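Local atomic coordinates of 3-carboxy-cis,cis-muconate cycloisomerase (Pseudomonas putida, PDB entry 1RE5), a protein that is a mostly helical enzyme of the fumarase/aspartase superfamily, a cycloisomerase assembled from four copies of one chain. Residues G103-D108 with H313-G318; P147-G150 with Q155-T158; V209-A214 with L219-Q224; S255-M258 with E264-E267. All blocks are in the same frame, centred on the assembly; numbering follows the deposited sequence.

Contact 1 (G103-D108 with H313-G318)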
# COMPACT_ATOMS: atom_id res chain seq x y z
N GLY D 103 -0.90 -10.52 37.90
CA GLY D 103 0.43 -10.54 37.32
C GLY D 103 0.52 -10.35 35.81
O GLY D 103 1.62 -10.38 35.25
N ALA D 104 -0.63 -10.15 35.17
CA ALA D 104 -0.68 -9.98 33.73
C ALA D 104 -0.98 -8.54 33.32
O ALA D 104 -1.59 -7.77 34.08
CB ALA D 104 -1.75 -10.91 33.13
N THR D 105 -0.53 -8.18 32.13
CA THR D 105 -0.75 -6.84 31.62
C THR D 105 -1.85 -6.94 30.57
O THR D 105 -2.17 -8.03 30.11
CB THR D 105 0.57 -6.26 31.03
OG1 THR D 105 0.39 -4.88 30.69
CG2 THR D 105 1.00 -7.02 29.80
N SER D 106 -2.46 -5.81 30.21
CA SER D 106 -3.53 -5.80 29.22
C SER D 106 -3.19 -6.51 27.90
O SER D 106 -3.96 -7.34 27.41
CB SER D 106 -3.94 -4.35 28.91
OG SER D 106 -4.51 -3.73 30.05
N GLN D 107 -2.03 -6.19 27.34
CA GLN D 107 -1.63 -6.81 26.08
C GLN D 107 -1.52 -8.34 26.16
O GLN D 107 -1.73 -9.03 25.17
CB GLN D 107 -0.31 -6.21 25.57
CG GLN D 107 -0.01 -6.60 24.13
CD GLN D 107 1.21 -5.93 23.56
OE1 GLN D 107 1.55 -6.14 22.39
NE2 GLN D 107 1.88 -5.13 24.37
N ASP D 108 -1.19 -8.87 27.34
CA ASP D 108 -1.08 -10.31 27.50
C ASP D 108 -2.43 -10.94 27.18
O ASP D 108 -2.50 -11.94 26.44
CB ASP D 108 -0.72 -10.68 28.94
CG ASP D 108 0.69 -10.28 29.31
OD1 ASP D 108 1.58 -10.42 28.46
OD2 ASP D 108 0.90 -9.84 30.45
N HIS D 313 10.00 0.37 22.04
CA HIS D 313 10.24 -0.19 23.35
C HIS D 313 9.38 -1.37 23.79
O HIS D 313 9.20 -2.34 23.04
CB HIS D 313 10.14 0.94 24.36
CG HIS D 313 11.18 2.00 24.18
ND1 HIS D 313 12.52 1.71 24.04
CD2 HIS D 313 11.08 3.35 24.17
CE1 HIS D 313 13.20 2.83 23.95
NE2 HIS D 313 12.36 3.84 24.03
N GLU D 314 8.84 -1.28 25.00
CA GLU D 314 8.04 -2.36 25.57
C GLU D 314 6.57 -2.43 25.17
O GLU D 314 5.93 -3.46 25.36
CB GLU D 314 8.16 -2.33 27.10
CG GLU D 314 9.54 -2.71 27.60
CD GLU D 314 10.63 -1.81 27.03
OE1 GLU D 314 10.55 -0.57 27.24
OE2 GLU D 314 11.55 -2.35 26.37
N ARG D 315 6.03 -1.34 24.64
CA ARG D 315 4.65 -1.31 24.19
C ARG D 315 4.52 -0.02 23.42
O ARG D 315 4.89 1.04 23.91
CB ARG D 315 3.69 -1.32 25.37
CG ARG D 315 2.32 -1.83 24.99
CD ARG D 315 1.37 -1.82 26.17
NE ARG D 315 2.03 -2.28 27.39
CZ ARG D 315 2.52 -3.50 27.56
NH1 ARG D 315 2.43 -4.40 26.59
NH2 ARG D 315 3.10 -3.82 28.70
N SER D 316 3.99 -0.13 22.20
CA SER D 316 3.85 1.02 21.32
C SER D 316 2.40 1.48 21.21
O SER D 316 1.49 0.65 21.21
CB SER D 316 4.41 0.63 19.95
OG SER D 316 4.01 1.53 18.94
N LEU D 317 2.18 2.79 21.13
CA LEU D 317 0.83 3.32 20.99
C LEU D 317 0.63 3.80 19.56
O LEU D 317 1.52 4.41 18.97
CB LEU D 317 0.57 4.46 21.99
CG LEU D 317 1.29 5.81 21.98
CD1 LEU D 317 2.70 5.62 21.47
CD2 LEU D 317 0.56 6.80 21.11
N GLY D 318 -0.54 3.50 19.00
CA GLY D 318 -0.82 3.90 17.63
C GLY D 318 -0.54 2.75 16.69
O GLY D 318 -1.46 2.18 16.09

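Contact 2 (P147-G150 with Q155-T158)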
# COMPACT_ATOMS: atom_id res chain seq x y z
N PRO D 147 -8.42 -29.42 -25.02
CA PRO D 147 -7.65 -28.29 -25.54
C PRO D 147 -8.34 -26.93 -25.68
O PRO D 147 -9.51 -26.84 -26.06
CB PRO D 147 -7.16 -28.81 -26.89
CG PRO D 147 -8.31 -29.66 -27.34
CD PRO D 147 -8.73 -30.39 -26.08
N LEU D 148 -7.59 -25.88 -25.34
CA LEU D 148 -8.05 -24.51 -25.44
C LEU D 148 -6.81 -23.75 -25.93
O LEU D 148 -5.69 -24.22 -25.75
CB LEU D 148 -8.62 -23.98 -24.07
CG LEU D 148 -7.91 -23.65 -22.73
CD1 LEU D 148 -8.83 -23.19 -21.62
CD2 LEU D 148 -7.25 -24.88 -22.29
N VAL D 149 -7.01 -22.61 -26.59
CA VAL D 149 -5.88 -21.82 -27.09
C VAL D 149 -5.10 -21.17 -25.95
O VAL D 149 -5.67 -20.83 -24.91
CB VAL D 149 -6.34 -20.70 -28.06
CG1 VAL D 149 -7.09 -19.59 -27.28
CG2 VAL D 149 -5.13 -20.12 -28.80
N GLY D 150 -3.80 -21.00 -26.14
CA GLY D 150 -2.99 -20.35 -25.11
C GLY D 150 -3.14 -18.85 -25.27
O GLY D 150 -3.25 -18.35 -26.39
N GLN D 155 -3.17 -12.34 -26.23
CA GLN D 155 -3.10 -12.73 -27.64
C GLN D 155 -3.08 -14.26 -27.74
O GLN D 155 -2.62 -14.94 -26.82
CB GLN D 155 -1.82 -12.17 -28.26
CG GLN D 155 -1.74 -10.67 -28.25
CD GLN D 155 -2.75 -10.05 -29.17
OE1 GLN D 155 -2.66 -10.20 -30.39
NE2 GLN D 155 -3.72 -9.36 -28.61
N HIS D 156 -3.57 -14.80 -28.85
CA HIS D 156 -3.56 -16.25 -29.03
C HIS D 156 -2.13 -16.77 -29.16
O HIS D 156 -1.27 -16.15 -29.80
CB HIS D 156 -4.39 -16.63 -30.25
CG HIS D 156 -5.86 -16.73 -29.96
ND1 HIS D 156 -6.45 -16.11 -28.89
CD2 HIS D 156 -6.85 -17.40 -30.60
CE1 HIS D 156 -7.74 -16.39 -28.87
NE2 HIS D 156 -8.01 -17.18 -29.90
N ALA D 157 -1.87 -17.92 -28.54
CA ALA D 157 -0.56 -18.55 -28.55
C ALA D 157 -0.79 -20.04 -28.70
O ALA D 157 -1.93 -20.50 -28.78
CB ALA D 157 0.16 -18.25 -27.25
N THR D 158 0.30 -20.81 -28.72
CA THR D 158 0.21 -22.26 -28.86
C THR D 158 -0.74 -22.84 -27.84
O THR D 158 -0.91 -22.32 -26.74
CB THR D 158 1.57 -22.92 -28.71
OG1 THR D 158 2.24 -22.36 -27.57
CG2 THR D 158 2.41 -22.70 -29.95

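Contact 3 (V209-A214 with L219-Q224)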
# COMPACT_ATOMS: atom_id res chain seq x y z
N VAL D 209 4.20 -20.58 36.32
CA VAL D 209 2.88 -20.11 35.93
C VAL D 209 2.79 -20.04 34.41
O VAL D 209 1.78 -20.43 33.82
CB VAL D 209 2.59 -18.72 36.53
CG1 VAL D 209 1.26 -18.18 36.00
CG2 VAL D 209 2.53 -18.81 38.05
N ALA D 210 3.87 -19.56 33.79
CA ALA D 210 3.95 -19.43 32.33
C ALA D 210 3.71 -20.76 31.61
O ALA D 210 2.84 -20.87 30.73
CB ALA D 210 5.31 -18.87 31.94
N GLU D 211 4.47 -21.78 32.00
CA GLU D 211 4.34 -23.09 31.38
C GLU D 211 2.96 -23.70 31.62
O GLU D 211 2.35 -24.25 30.71
CB GLU D 211 5.45 -24.01 31.89
CG GLU D 211 6.79 -23.30 31.81
CD GLU D 211 7.97 -24.24 31.70
OE1 GLU D 211 8.09 -25.15 32.55
OE2 GLU D 211 8.78 -24.06 30.75
N ALA D 212 2.48 -23.56 32.85
CA ALA D 212 1.16 -24.08 33.19
C ALA D 212 0.13 -23.41 32.28
O ALA D 212 -0.74 -24.07 31.72
CB ALA D 212 0.84 -23.78 34.64
N LEU D 213 0.24 -22.09 32.15
CA LEU D 213 -0.69 -21.30 31.33
C LEU D 213 -0.69 -21.73 29.85
O LEU D 213 -1.75 -21.88 29.24
CB LEU D 213 -0.34 -19.82 31.43
CG LEU D 213 -1.22 -18.85 30.64
CD1 LEU D 213 -2.70 -19.17 30.87
CD2 LEU D 213 -0.89 -17.42 31.06
N ALA D 214 0.51 -21.90 29.30
CA ALA D 214 0.66 -22.31 27.91
C ALA D 214 -0.06 -23.63 27.69
O ALA D 214 -0.89 -23.77 26.79
CB ALA D 214 2.13 -22.44 27.56
N LEU D 219 -1.06 -23.89 23.88
CA LEU D 219 -0.23 -23.01 23.08
C LEU D 219 1.21 -23.22 23.49
O LEU D 219 1.49 -23.60 24.63
CB LEU D 219 -0.59 -21.54 23.34
CG LEU D 219 -1.96 -21.04 22.92
CD1 LEU D 219 -2.07 -19.57 23.30
CD2 LEU D 219 -2.15 -21.24 21.42
N THR D 220 2.13 -22.97 22.57
CA THR D 220 3.53 -23.11 22.89
C THR D 220 3.99 -21.88 23.68
O THR D 220 3.38 -20.81 23.61
CB THR D 220 4.37 -23.21 21.61
OG1 THR D 220 3.89 -24.30 20.83
CG2 THR D 220 5.85 -23.44 21.94
N LEU D 221 5.05 -22.05 24.46
CA LEU D 221 5.63 -20.98 25.23
C LEU D 221 6.78 -20.47 24.35
O LEU D 221 7.68 -21.23 23.99
CB LEU D 221 6.15 -21.52 26.55
CG LEU D 221 6.65 -20.46 27.54
CD1 LEU D 221 5.48 -19.60 27.96
CD2 LEU D 221 7.28 -21.12 28.74
N PRO D 222 6.76 -19.17 23.97
CA PRO D 222 7.83 -18.60 23.13
C PRO D 222 9.13 -18.41 23.91
O PRO D 222 9.12 -18.43 25.14
CB PRO D 222 7.24 -17.27 22.70
CG PRO D 222 6.47 -16.86 23.93
CD PRO D 222 5.76 -18.15 24.32
N GLU D 223 10.24 -18.22 23.22
CA GLU D 223 11.51 -18.03 23.91
C GLU D 223 11.41 -16.84 24.86
O GLU D 223 12.05 -16.81 25.91
CB GLU D 223 12.66 -17.82 22.90
CG GLU D 223 12.82 -16.40 22.31
CD GLU D 223 11.73 -16.00 21.31
OE1 GLU D 223 10.74 -16.75 21.11
OE2 GLU D 223 11.87 -14.92 20.70
N GLN D 224 10.58 -15.86 24.50
CA GLN D 224 10.38 -14.66 25.31
C GLN D 224 9.09 -13.97 24.89
O GLN D 224 8.55 -14.27 23.83
CB GLN D 224 11.54 -13.69 25.12
CG GLN D 224 11.83 -13.32 23.66
CD GLN D 224 13.16 -12.59 23.50
OE1 GLN D 224 13.84 -12.70 22.47
NE2 GLN D 224 13.53 -11.80 24.52

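Contact 4 (S255-M258 with E264-E267)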
# COMPACT_ATOMS: atom_id res chain seq x y z
N SER D 255 -13.35 -14.78 -15.23
CA SER D 255 -14.04 -13.64 -15.81
C SER D 255 -13.67 -13.44 -17.27
O SER D 255 -14.52 -13.06 -18.08
CB SER D 255 -13.78 -12.36 -15.01
OG SER D 255 -12.48 -11.86 -15.26
N LEU D 256 -12.41 -13.70 -17.62
CA LEU D 256 -11.99 -13.55 -19.02
C LEU D 256 -12.53 -14.67 -19.90
O LEU D 256 -12.83 -14.46 -21.08
CB LEU D 256 -10.46 -13.51 -19.12
CG LEU D 256 -9.86 -12.22 -18.58
CD1 LEU D 256 -8.39 -12.41 -18.35
CD2 LEU D 256 -10.12 -11.07 -19.54
N LEU D 257 -12.66 -15.87 -19.31
CA LEU D 257 -13.19 -17.01 -20.05
C LEU D 257 -14.70 -16.89 -20.20
O LEU D 257 -15.29 -17.49 -21.12
CB LEU D 257 -12.82 -18.33 -19.36
CG LEU D 257 -11.33 -18.68 -19.36
CD1 LEU D 257 -11.10 -20.01 -18.67
CD2 LEU D 257 -10.83 -18.75 -20.79
N MET D 258 -15.33 -16.12 -19.31
CA MET D 258 -16.77 -15.91 -19.38
C MET D 258 -17.14 -14.75 -20.32
O MET D 258 -18.32 -14.49 -20.53
CB MET D 258 -17.35 -15.63 -18.01
CG MET D 258 -18.03 -16.80 -17.39
SD MET D 258 -18.81 -16.35 -15.84
CE MET D 258 -20.32 -15.72 -16.40
N GLU D 264 -15.95 -19.76 -22.91
CA GLU D 264 -15.41 -21.10 -22.79
C GLU D 264 -15.68 -21.75 -21.44
O GLU D 264 -15.91 -22.96 -21.38
CB GLU D 264 -13.91 -21.05 -23.06
CG GLU D 264 -13.59 -20.62 -24.46
CD GLU D 264 -12.11 -20.61 -24.73
OE1 GLU D 264 -11.72 -20.46 -25.91
OE2 GLU D 264 -11.34 -20.74 -23.77
N VAL D 265 -15.65 -20.98 -20.37
CA VAL D 265 -15.89 -21.52 -19.04
C VAL D 265 -16.86 -20.58 -18.37
O VAL D 265 -16.82 -19.38 -18.62
CB VAL D 265 -14.58 -21.60 -18.22
CG1 VAL D 265 -14.88 -21.88 -16.77
CG2 VAL D 265 -13.69 -22.71 -18.77
N PHE D 266 -17.74 -21.10 -17.53
CA PHE D 266 -18.73 -20.26 -16.87
C PHE D 266 -18.90 -20.62 -15.40
O PHE D 266 -18.73 -21.78 -15.01
CB PHE D 266 -20.10 -20.42 -17.53
CG PHE D 266 -20.12 -20.08 -18.98
CD1 PHE D 266 -20.51 -18.82 -19.40
CD2 PHE D 266 -19.76 -21.04 -19.93
CE1 PHE D 266 -20.55 -18.51 -20.75
CE2 PHE D 266 -19.79 -20.73 -21.28
CZ PHE D 266 -20.19 -19.46 -21.69
N GLU D 267 -19.26 -19.62 -14.61
CA GLU D 267 -19.54 -19.83 -13.20
C GLU D 267 -20.87 -20.59 -13.15
O GLU D 267 -21.68 -20.49 -14.06
CB GLU D 267 -19.71 -18.50 -12.49
CG GLU D 267 -18.44 -17.87 -12.05
CD GLU D 267 -18.71 -16.61 -11.26
OE1 GLU D 267 -19.73 -16.57 -10.54
OE2 GLU D 267 -17.91 -15.66 -11.36

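Contact 1 (G103-D108 with H313-G318)
Arg315 carries this contact, bringing its guanidinium to Thr105 and Gln107 at the start of helix 106-142. The residue before it, Glu314, sends its carboxylate away from segment 103-108 to a salt bridge with Lys165 of the second subunit. In Arg315 itself, CG stands anti to the backbone N (chi1 -157°), which aims the chain at the helix start, and a bend at chi3 then turns the guanidinium toward its two partners. Thr105 comes from the opposite direction and sets its hydroxyl over one face of the guanidinium, with OG1 3.5 Å from Arg315 NH2. Gln107 extends past the arginine, the two side chains running in opposite senses. Its CB lies 3.4 Å from Arg315 NH1, and its amide meets the guanidinium at the edge, the two planes standing nearly perpendicular at 81°. The amide is probably modelled turned over, so the atom facing NH1 is uncertain; turned back, it may form a hydrogen bond. Trp320 of helix 319-347 touches both Gln107 and Arg315. Farther on, Ser316 OG is hydrogen-bonded to Glu312 and Leu317 packs on Trp153 of the second subunit. The contact thus joins the first turn of one long helix to the loop leading into another, at a subunit interface of the helical-bundle tetramer that characterises the fumarase/aspartase superfamily.

Contact 2 (P147-G150 with Q155-T158)
Val149 lies across the imidazole of His156, the two side chains crossing at about a right angle. Val149 CB is 4.2 Å from His156 CD2, and from there the valine forks into two methyls that both reach the ring. CG1 lies between the backbone N and the carbonyl carbon (chi1 70°), and this places it over the middle of the imidazole: 3.7 Å from CG1 to the centroid of the His156 ring and 13° off the normal, a CH-pi contact. CG2, the other tip, is 3.7 Å from His156 CG and also meets the backbone, 3.2 Å from Ala157 O. Leu359 of helix 352-359 touches Val149 as well. This pairing belongs to a beta hairpin, strands 147-152 and 155-157, in which the longer strand is the middle one of a three-stranded antiparallel sheet completed by 159-161. The hairpin is strongly twisted: the two short strand segments run at 122° to each other. Gly150 and Ala157 form an antiparallel hydrogen-bonded pair, with Ala157 N 2.6 Å from Gly150 O and Gly150 N 3.3 Å from Ala157 O. Ala157 CB, on the face away from the imidazole, lies 3.5 Å from Gly150 O. Gln155 turns from the hairpin partner and gives its NE2 to Met258 O of the fourth subunit. At the corner after the strand, Thr158 OG1 is hydrogen-bonded to Ser196 OG of the second subunit.

Contact 3 (V209-A214 with L219-Q224)
Leu219 N donates to Ala214 O at 2.9 Å in an almost straight bond (177°), as the chain leaves helix 206-217 and doubles back beside it. This is a 6→1 bond, one of the features that define the Schellman motif, and is consistent with that common way for a helix to end before the chain reverses. Past this bond the loop puts Leu221 against the helix side it has just left. A chi1 of -174° swings the leucine tip away from its own backbone N and back up the helix, with CD1 toward Ala210 and CD2 toward Glu211. Ala214 and Ala210, one turn apart, offer their methyls to it in succession: Ala214 CB is 4.2 Å from Leu221 CB, and Ala210 CB is 4.0 Å from Leu221 CD1. Leu219 is directed elsewhere, into Val115, Leu116 and Arg119 of helix 106-142, while Leu213 of helix 206-217 packs on Phe31 and Ala34 of helix 21-40. Arg440 of the second subunit also packs on Leu221, which places the turn at a subunit boundary. Toward solvent the contact ends with Glu211, whose side chain crosses Leu221 at about a right angle. Its aliphatic part makes the touch, Glu211 CG being 3.8 Å from Leu221 CD2, and the carboxylate follows with OE2 3.9 Å from that same methyl.

Contact 4 (S255-M258 with E264-E267)
Leu257 and Val265 pack closely in a helix-to-strand connection, where the long helix 231-257 ends and the chain returns as strand 265-266, paired antiparallel with strand 349-350. The isobutyl group of Leu257 lies against the valine, with Leu257 CD1 3.7 Å from Val265 CG2. Nearer the backbone, Leu257 CB is 3.9 Å from Val265 CB. Beside them Glu264 N donates to Leu257 O at 3.0 Å (155°), tying the helix end to the residue just before the strand. The extended side chain of Glu264 carries its OE2 to 3.6 Å from Leu257 CD2. This buried carboxylate has its strong partners elsewhere, a salt bridge to Arg151 and a hydrogen bond from Asn358. Met355 of helix 352-359 covers Glu264 and Val265. Met258 is buried too, and the looser side is confined to Phe266, which is partly exposed. The methionine meets this ring obliquely, Met258 CG lying 3.8 Å from Phe266 CD1. Glu267, next along the strand direction, has its carboxylate held by the backbone amides of Gly287 and Ala288. The methionine chain is extended at chi2 (-175°), which carries SD along the strand to Glu267, and the bend at chi3 then turns only CE; Glu267 N points at Met258 SD from 3.5 Å in a weak but fairly straight N-H...S bond of 163°.

The contacts form two clusters on opposite sides of the chain's centre. Contacts 1 and 3 have centres about 17 Å apart and are both tied to helix 106-142, whose start enters contact 1 and whose later turns receive Leu219 of contact 3. Contacts 2 and 4 touch, Leu148 CD1 lying 4.1 Å from Glu264 OE2. Contacts 1, 2 and 4 are buried, whereas contact 3 has an exposed margin. Chemistry differs too: two polar side chains meet a guanidinium in contact 1, one strand pair and a methyl-on-imidazole contact make contact 2, aliphatic packing beside a single main-chain bond marks contact 3, and contact 4 adds a methionine against an aromatic ring and a weak N-H...S bond. All four meet the second subunit.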